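Local coordinates for RNA-binding protein Lsm (Halobacterium salinarum R1, PDB 6TFL) that probably binds uridine-rich RNA as a seven-membered ring of Sm-like subunits, with uridine seen bound and calcium ions also held, at residues A[19-24]-A[50-55]; A[31-36]-A[40-45]. All blocks are in the same frame, centred on the assembly; numbering follows the deposited sequence.

Interaction 1: A[19-24]-A[50-55]. With URI (uridine), chain Q; URI (uridine), chain B.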
loop_
_atom_site.group_PDB
_atom_site.type_symbol
_atom_site.label_atom_id
_atom_site.label_comp_id
_atom_site.label_asym_id
_atom_site.label_seq_id
_atom_site.Cartn_x
_atom_site.Cartn_y
_atom_site.Cartn_z
ATOM N N VAL A 19 17.153 -21.198 4.848
ATOM C CA VAL A 19 17.014 -20.008 4.017
ATOM C C VAL A 19 17.430 -18.804 4.847
ATOM O O VAL A 19 17.444 -18.846 6.079
ATOM C CB VAL A 19 15.568 -19.788 3.487
ATOM C CG1 VAL A 19 15.076 -20.983 2.677
ATOM C CG2 VAL A 19 14.614 -19.479 4.634
ATOM N N THR A 20 17.777 -17.721 4.157
ATOM C CA THR A 20 18.017 -16.439 4.809
ATOM C C THR A 20 17.039 -15.412 4.262
ATOM O O THR A 20 16.895 -15.261 3.042
ATOM C CB THR A 20 19.459 -15.966 4.636
ATOM O OG1 THR A 20 20.320 -16.897 5.294
ATOM C CG2 THR A 20 19.664 -14.604 5.286
ATOM N N VAL A 21 16.348 -14.745 5.175
ATOM C CA VAL A 21 15.389 -13.700 4.863
ATOM C C VAL A 21 15.965 -12.380 5.337
ATOM O O VAL A 21 16.362 -12.255 6.502
ATOM C CB VAL A 21 14.039 -13.968 5.540
ATOM C CG1 VAL A 21 13.031 -12.904 5.136
ATOM C CG2 VAL A 21 13.551 -15.348 5.173
ATOM N N ARG A 22 16.002 -11.396 4.446
ATOM C CA ARG A 22 16.516 -10.075 4.772
ATOM C C ARG A 22 15.367 -9.075 4.743
ATOM O O ARG A 22 14.610 -9.020 3.767
ATOM C CB ARG A 22 17.629 -9.677 3.805
ATOM C CG ARG A 22 18.183 -8.266 4.009
ATOM C CD ARG A 22 19.337 -7.982 3.033
ATOM N NE ARG A 22 19.004 -6.979 2.015
ATOM C CZ ARG A 22 19.309 -7.103 0.725
ATOM N NH1 ARG A 22 19.943 -8.195 0.302
ATOM N NH2 ARG A 22 18.980 -6.141 -0.142
ATOM N N LEU A 23 15.244 -8.285 5.806
ATOM C CA LEU A 23 14.141 -7.344 5.968
ATOM C C LEU A 23 14.538 -5.927 5.569
ATOM O O LEU A 23 15.717 -5.589 5.486
ATOM C CB LEU A 23 13.628 -7.360 7.412
ATOM C CG LEU A 23 13.185 -8.745 7.868
ATOM C CD1 LEU A 23 12.407 -8.634 9.161
ATOM C CD2 LEU A 23 12.351 -9.413 6.782
ATOM N N LYS A 24 13.521 -5.092 5.331
ATOM C CA LYS A 24 13.774 -3.715 4.908
ATOM C C LYS A 24 14.578 -2.945 5.940
ATOM O O LYS A 24 15.335 -2.041 5.576
ATOM C CB LYS A 24 12.462 -2.989 4.621
ATOM C CG LYS A 24 11.709 -3.577 3.456
ATOM C CD LYS A 24 10.402 -2.862 3.184
ATOM C CE LYS A 24 9.709 -3.527 2.012
ATOM N NZ LYS A 24 8.467 -2.816 1.659
ATOM N N THR A 50 9.971 -17.859 14.080
ATOM C CA THR A 50 9.698 -16.464 13.747
ATOM C C THR A 50 8.715 -16.402 12.586
ATOM O O THR A 50 9.014 -16.884 11.486
ATOM C CB THR A 50 10.983 -15.725 13.387
ATOM O OG1 THR A 50 11.921 -15.867 14.458
ATOM C CG2 THR A 50 10.704 -14.248 13.148
ATOM N N ILE A 51 7.537 -15.841 12.835
ATOM C CA ILE A 51 6.629 -15.476 11.753
ATOM C C ILE A 51 7.052 -14.104 11.256
ATOM O O ILE A 51 7.116 -13.146 12.035
ATOM C CB ILE A 51 5.166 -15.467 12.217
ATOM C CG1 ILE A 51 4.805 -16.784 12.901
ATOM C CG2 ILE A 51 4.223 -15.200 11.036
ATOM C CD1 ILE A 51 3.471 -16.732 13.586
ATOM N N ILE A 52 7.366 -14.010 9.973
ATOM C CA ILE A 52 7.773 -12.755 9.355
ATOM C C ILE A 52 6.661 -12.311 8.419
ATOM O O ILE A 52 6.264 -13.058 7.514
ATOM C CB ILE A 52 9.102 -12.895 8.598
ATOM C CG1 ILE A 52 10.212 -13.375 9.537
ATOM C CG2 ILE A 52 9.479 -11.567 7.947
ATOM C CD1 ILE A 52 11.568 -13.643 8.833
ATOM N N ARG A 53 6.164 -11.095 8.617
ATOM C CA ARG A 53 5.155 -10.562 7.716
ATOM C C ARG A 53 5.821 -10.154 6.404
ATOM O O ARG A 53 6.864 -9.490 6.409
ATOM C CB ARG A 53 4.423 -9.388 8.354
ATOM C CG ARG A 53 2.987 -9.256 7.888
ATOM C CD ARG A 53 2.342 -8.000 8.461
ATOM N NE ARG A 53 1.000 -7.757 7.930
ATOM C CZ ARG A 53 0.708 -6.775 7.081
ATOM N NH1 ARG A 53 -0.539 -6.610 6.649
ATOM N NH2 ARG A 53 1.665 -5.950 6.668
ATOM N N GLY A 54 5.219 -10.576 5.284
ATOM C CA GLY A 54 5.862 -10.447 3.992
ATOM C C GLY A 54 6.209 -9.020 3.610
ATOM O O GLY A 54 7.222 -8.783 2.941
ATOM N N ASP A 55 5.395 -8.048 4.038
ATOM C CA ASP A 55 5.633 -6.671 3.635
ATOM C C ASP A 55 7.003 -6.154 4.068
ATOM O O ASP A 55 7.479 -5.178 3.491
ATOM C CB ASP A 55 4.524 -5.765 4.180
ATOM C CG ASP A 55 4.689 -5.450 5.669
ATOM O OD1 ASP A 55 4.836 -4.251 6.006
ATOM O OD2 ASP A 55 4.654 -6.395 6.505
HETATM N N1 URI Q . 0.043 -8.440 3.664
HETATM C C2 URI Q . 1.050 -9.122 4.322
HETATM N N3 URI Q . 0.623 -10.026 5.259
HETATM C C4 URI Q . -0.673 -10.323 5.597
HETATM C C5 URI Q . -1.664 -9.587 4.867
HETATM C C6 URI Q . -1.282 -8.696 3.940
HETATM O O2 URI Q . 2.241 -8.936 4.101
HETATM O O4 URI Q . -0.865 -11.181 6.466
HETATM C "C1'" URI Q . 0.512 -7.489 2.645
HETATM C "C2'" URI Q . 0.522 -8.057 1.234
HETATM C "C3'" URI Q . 0.564 -6.776 0.409
HETATM C "C4'" URI Q . -0.334 -5.836 1.215
HETATM O "O2'" URI Q . 1.605 -8.939 1.027
HETATM O "O3'" URI Q . 1.898 -6.269 0.387
HETATM O "O4'" URI Q . -0.337 -6.355 2.582
HETATM C "C5'" URI Q . -1.747 -5.731 0.693
HETATM O "O5'" URI Q . -1.775 -5.251 -0.651
HETATM N N1 URI B . -4.726 -3.728 6.676
HETATM C C2 URI B . -4.401 -3.989 8.007
HETATM N N3 URI B . -5.479 -4.017 8.862
HETATM C C4 URI B . -6.801 -3.823 8.532
HETATM C C5 URI B . -7.058 -3.566 7.148
HETATM C C6 URI B . -6.034 -3.528 6.285
HETATM O O2 URI B . -3.257 -4.171 8.407
HETATM O O4 URI B . -7.650 -3.880 9.419
HETATM C "C1'" URI B . -3.621 -3.682 5.707
HETATM C "C2'" URI B . -3.453 -4.957 4.894
HETATM C "C3'" URI B . -2.669 -4.426 3.693
HETATM C "C4'" URI B . -3.331 -3.071 3.455
HETATM O "O2'" URI B . -2.835 -5.992 5.632
HETATM O "O3'" URI B . -1.297 -4.219 4.040
HETATM O "O4'" URI B . -3.863 -2.657 4.751
HETATM C "C5'" URI B . -4.444 -3.091 2.430
HETATM O "O5'" URI B . -3.950 -3.312 1.112
#
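With V21 CG1 anti to the backbone N (chi1 -177°) and I52 CG1 anti to its own carbonyl carbon (chi1 -58°), the two side chains reach toward each other tip to tip, V21 CG1 lying 4.0 Å from I52 CD1. The other branch of I52, CG2, meets L23 CD2 at 3.8 Å, one isoleucine bridging two residues on the same side of strand 18-23. K24, its chain extended, gives the backbone O of D55 a weak hydrogen bond from NZ, 3.1 Å long; its stronger partner is D55 of a neighbouring subunit.

The segment 50-55 also shows how an Sm-like site holds a base. The guanidinium of R53 lies face to face with the uracil of uridine Q, whose C2 sits 3.6 Å above its plane and over its centre. A salt bridge from R53 NH2 to D55 OD2 (3.0 Å) and NH1, which bonds H39 O of a second neighbouring subunit and lies 2.6 Å from O2' of uridine B, help fix that plane; D55 N adds a weak hydrogen bond to uridine Q O2. A leucine in place of R53 would probably leave D55 without its intrachain charge partner and the uracil without the flat group that covers it.

Around this contact, F29 of strand 28-30 packs on both L23 and I52, while V42 and I44 of strand 42-45 also touch I52. Strand 18-23 pairs with strands 28-30 and 57-61, whereas I51 and I52 pair with a strand of that second subunit, carrying the sheet across the interface.

Interaction 2: A[31-36]-A[40-45]; sequences GVLTGY and MNVVIE. With URI (uridine), chain Q.
V32 and E45 form a hydrogen-bonded antiparallel pair in a beta hairpin: V32 N donates to E45 O over 2.7 Å, and E45 N donates back to V32 O at 2.9 Å. The next two backbone bonds both meet at V43, from T34 N to its O and from its N to G35 O, so the register slips by one residue at T34.

The apolar contacts gather on the face bearing L33, Y36, V42 and I44. L33 crosses V42 at about a right angle; with CG anti to the backbone N (chi1 176°), its CD1 comes within 3.8 Å of V42 CB and 3.9 Å of I44 CD1. At the corner of the chain, I44 CG2 lies 3.5 Å from G31 CA, where a side chain on the glycine would clash.

T34 meets E45 at about a right angle, its CG2 3.8 Å from E45 CD.

Polar recognition falls to N41, whose amide reads the uracil edge in both directions: OD1 accepts from uridine N3 and ND2 donates to O4, each at 3.0 Å. G54 N also bonds OD1, and ND2 also donates to D37 OD2, so the amide is held in the orientation that suits uracil.

Within this chain, strand 42-45 lies between 32-36 and 49-52; V19 of strand 18-23 packs against L33 and I44, and L11 of helix 7-13 lies against Y36.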
loop_
_atom_site.group_PDB
_atom_site.type_symbol
_atom_site.label_atom_id
_atom_site.label_comp_id
_atom_site.label_asym_id
_atom_site.label_seq_id
_atom_site.Cartn_x
_atom_site.Cartn_y
_atom_site.Cartn_z
ATOM N N GLY A 31 17.182 -19.714 9.120
ATOM C CA GLY A 31 16.568 -20.865 9.748
ATOM C C GLY A 31 15.890 -21.693 8.685
ATOM O O GLY A 31 15.970 -21.400 7.485
ATOM N N VAL A 32 15.218 -22.737 9.138
ATOM C CA VAL A 32 14.521 -23.637 8.232
ATOM C C VAL A 32 13.178 -23.019 7.871
ATOM O O VAL A 32 12.400 -22.631 8.753
ATOM C CB VAL A 32 14.348 -25.025 8.876
ATOM C CG1 VAL A 32 13.479 -25.913 8.017
ATOM C CG2 VAL A 32 15.693 -25.665 9.093
ATOM N N LEU A 33 12.895 -22.932 6.577
ATOM C CA LEU A 33 11.582 -22.489 6.126
ATOM C C LEU A 33 10.569 -23.611 6.349
ATOM O O LEU A 33 10.696 -24.689 5.749
ATOM C CB LEU A 33 11.635 -22.077 4.655
ATOM C CG LEU A 33 10.299 -21.673 4.035
ATOM C CD1 LEU A 33 9.946 -20.255 4.454
ATOM C CD2 LEU A 33 10.339 -21.813 2.512
ATOM N N THR A 34 9.570 -23.368 7.215
ATOM C CA THR A 34 8.520 -24.354 7.465
ATOM C C THR A 34 7.138 -23.912 6.994
ATOM O O THR A 34 6.184 -24.690 7.117
ATOM C CB THR A 34 8.447 -24.730 8.958
ATOM O OG1 THR A 34 8.052 -23.592 9.735
ATOM C CG2 THR A 34 9.797 -25.256 9.468
ATOM N N GLY A 35 6.988 -22.700 6.470
ATOM C CA GLY A 35 5.727 -22.328 5.858
ATOM C C GLY A 35 5.796 -20.947 5.238
ATOM O O GLY A 35 6.688 -20.143 5.534
ATOM N N TYR A 36 4.817 -20.681 4.382
ATOM C CA TYR A 36 4.674 -19.386 3.746
ATOM C C TYR A 36 3.238 -19.278 3.251
ATOM O O TYR A 36 2.479 -20.255 3.271
ATOM C CB TYR A 36 5.679 -19.212 2.598
ATOM C CG TYR A 36 5.377 -20.124 1.458
ATOM C CD1 TYR A 36 5.802 -21.449 1.484
ATOM C CD2 TYR A 36 4.640 -19.685 0.372
ATOM C CE1 TYR A 36 5.509 -22.304 0.452
ATOM C CE2 TYR A 36 4.335 -20.533 -0.664
ATOM C CZ TYR A 36 4.770 -21.841 -0.620
ATOM O OH TYR A 36 4.474 -22.697 -1.651
ATOM N N MET A 40 3.733 -13.806 0.920
ATOM C CA MET A 40 5.124 -14.041 1.272
ATOM C C MET A 40 5.391 -13.782 2.751
ATOM O O MET A 40 6.533 -13.493 3.126
ATOM C CB MET A 40 6.099 -13.227 0.404
ATOM C CG MET A 40 7.272 -14.042 -0.103
ATOM S SD MET A 40 8.498 -13.092 -1.059
ATOM C CE MET A 40 7.815 -13.271 -2.703
ATOM N N ASN A 41 4.370 -13.883 3.606
ATOM C CA ASN A 41 4.637 -14.191 5.005
ATOM C C ASN A 41 5.379 -15.519 5.045
ATOM O O ASN A 41 5.024 -16.447 4.317
ATOM C CB ASN A 41 3.351 -14.310 5.820
ATOM C CG ASN A 41 2.430 -13.094 5.709
ATOM O OD1 ASN A 41 2.867 -11.967 5.474
ATOM N ND2 ASN A 41 1.137 -13.331 5.914
ATOM N N VAL A 42 6.429 -15.606 5.858
ATOM C CA VAL A 42 7.173 -16.850 5.995
ATOM C C VAL A 42 7.244 -17.217 7.472
ATOM O O VAL A 42 7.147 -16.360 8.359
ATOM C CB VAL A 42 8.598 -16.774 5.380
ATOM C CG1 VAL A 42 8.530 -16.556 3.876
ATOM C CG2 VAL A 42 9.434 -15.672 6.031
ATOM N N VAL A 43 7.394 -18.519 7.727
ATOM C CA VAL A 43 7.729 -19.041 9.047
ATOM C C VAL A 43 9.146 -19.607 8.985
ATOM O O VAL A 43 9.440 -20.478 8.154
ATOM C CB VAL A 43 6.725 -20.110 9.504
ATOM C CG1 VAL A 43 6.943 -20.452 10.974
ATOM C CG2 VAL A 43 5.298 -19.652 9.252
ATOM N N ILE A 44 10.023 -19.113 9.858
ATOM C CA ILE A 44 11.431 -19.503 9.900
ATOM C C ILE A 44 11.711 -20.111 11.269
ATOM O O ILE A 44 11.430 -19.483 12.297
ATOM C CB ILE A 44 12.365 -18.300 9.648
ATOM C CG1 ILE A 44 12.019 -17.579 8.351
ATOM C CG2 ILE A 44 13.792 -18.746 9.606
ATOM C CD1 ILE A 44 12.168 -18.430 7.129
ATOM N N GLU A 45 12.288 -21.316 11.284
ATOM C CA GLU A 45 12.614 -22.030 12.521
ATOM C C GLU A 45 14.103 -22.351 12.539
ATOM O O GLU A 45 14.580 -23.186 11.763
ATOM C CB GLU A 45 11.781 -23.303 12.668
ATOM C CG GLU A 45 10.283 -23.031 12.679
ATOM C CD GLU A 45 9.443 -24.241 13.086
ATOM O OE1 GLU A 45 8.191 -24.168 12.954
ATOM O OE2 GLU A 45 10.031 -25.257 13.535
HETATM N N1 URI Q . 0.043 -8.440 3.664
HETATM C C2 URI Q . 1.050 -9.122 4.322
HETATM N N3 URI Q . 0.623 -10.026 5.259
HETATM C C4 URI Q . -0.673 -10.323 5.597
HETATM C C5 URI Q . -1.664 -9.587 4.867
HETATM C C6 URI Q . -1.282 -8.696 3.940
HETATM O O2 URI Q . 2.241 -8.936 4.101
HETATM O O4 URI Q . -0.865 -11.181 6.466
HETATM C "C1'" URI Q . 0.512 -7.489 2.645
HETATM C "C2'" URI Q . 0.522 -8.057 1.234
HETATM C "C3'" URI Q . 0.564 -6.776 0.409
HETATM C "C4'" URI Q . -0.334 -5.836 1.215
HETATM O "O2'" URI Q . 1.605 -8.939 1.027
HETATM O "O3'" URI Q . 1.898 -6.269 0.387
HETATM O "O4'" URI Q . -0.337 -6.355 2.582
HETATM C "C5'" URI Q . -1.747 -5.731 0.693
HETATM O "O5'" URI Q . -1.775 -5.251 -0.651
#

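From the N terminus, the chain passes through helix 7-13 and reaches strand 18-23, the first partner of interaction 1. It then runs through strand 28-30 and turns the corner at G31 into strand 32-36, where interaction 2 closes a short hairpin with 40-45. Strand 49-52 follows, and interaction 1 closes the larger loop, with interaction 2 nested inside it. The hairpin thus belongs to one sheet, and the outer contact ties that sheet to the one containing 18-23, as in the strongly bent barrel of Sm-like proteins. The two meet at the uridine site, where the turn after strand 49-52 reaches N41, and both touch the same uridine.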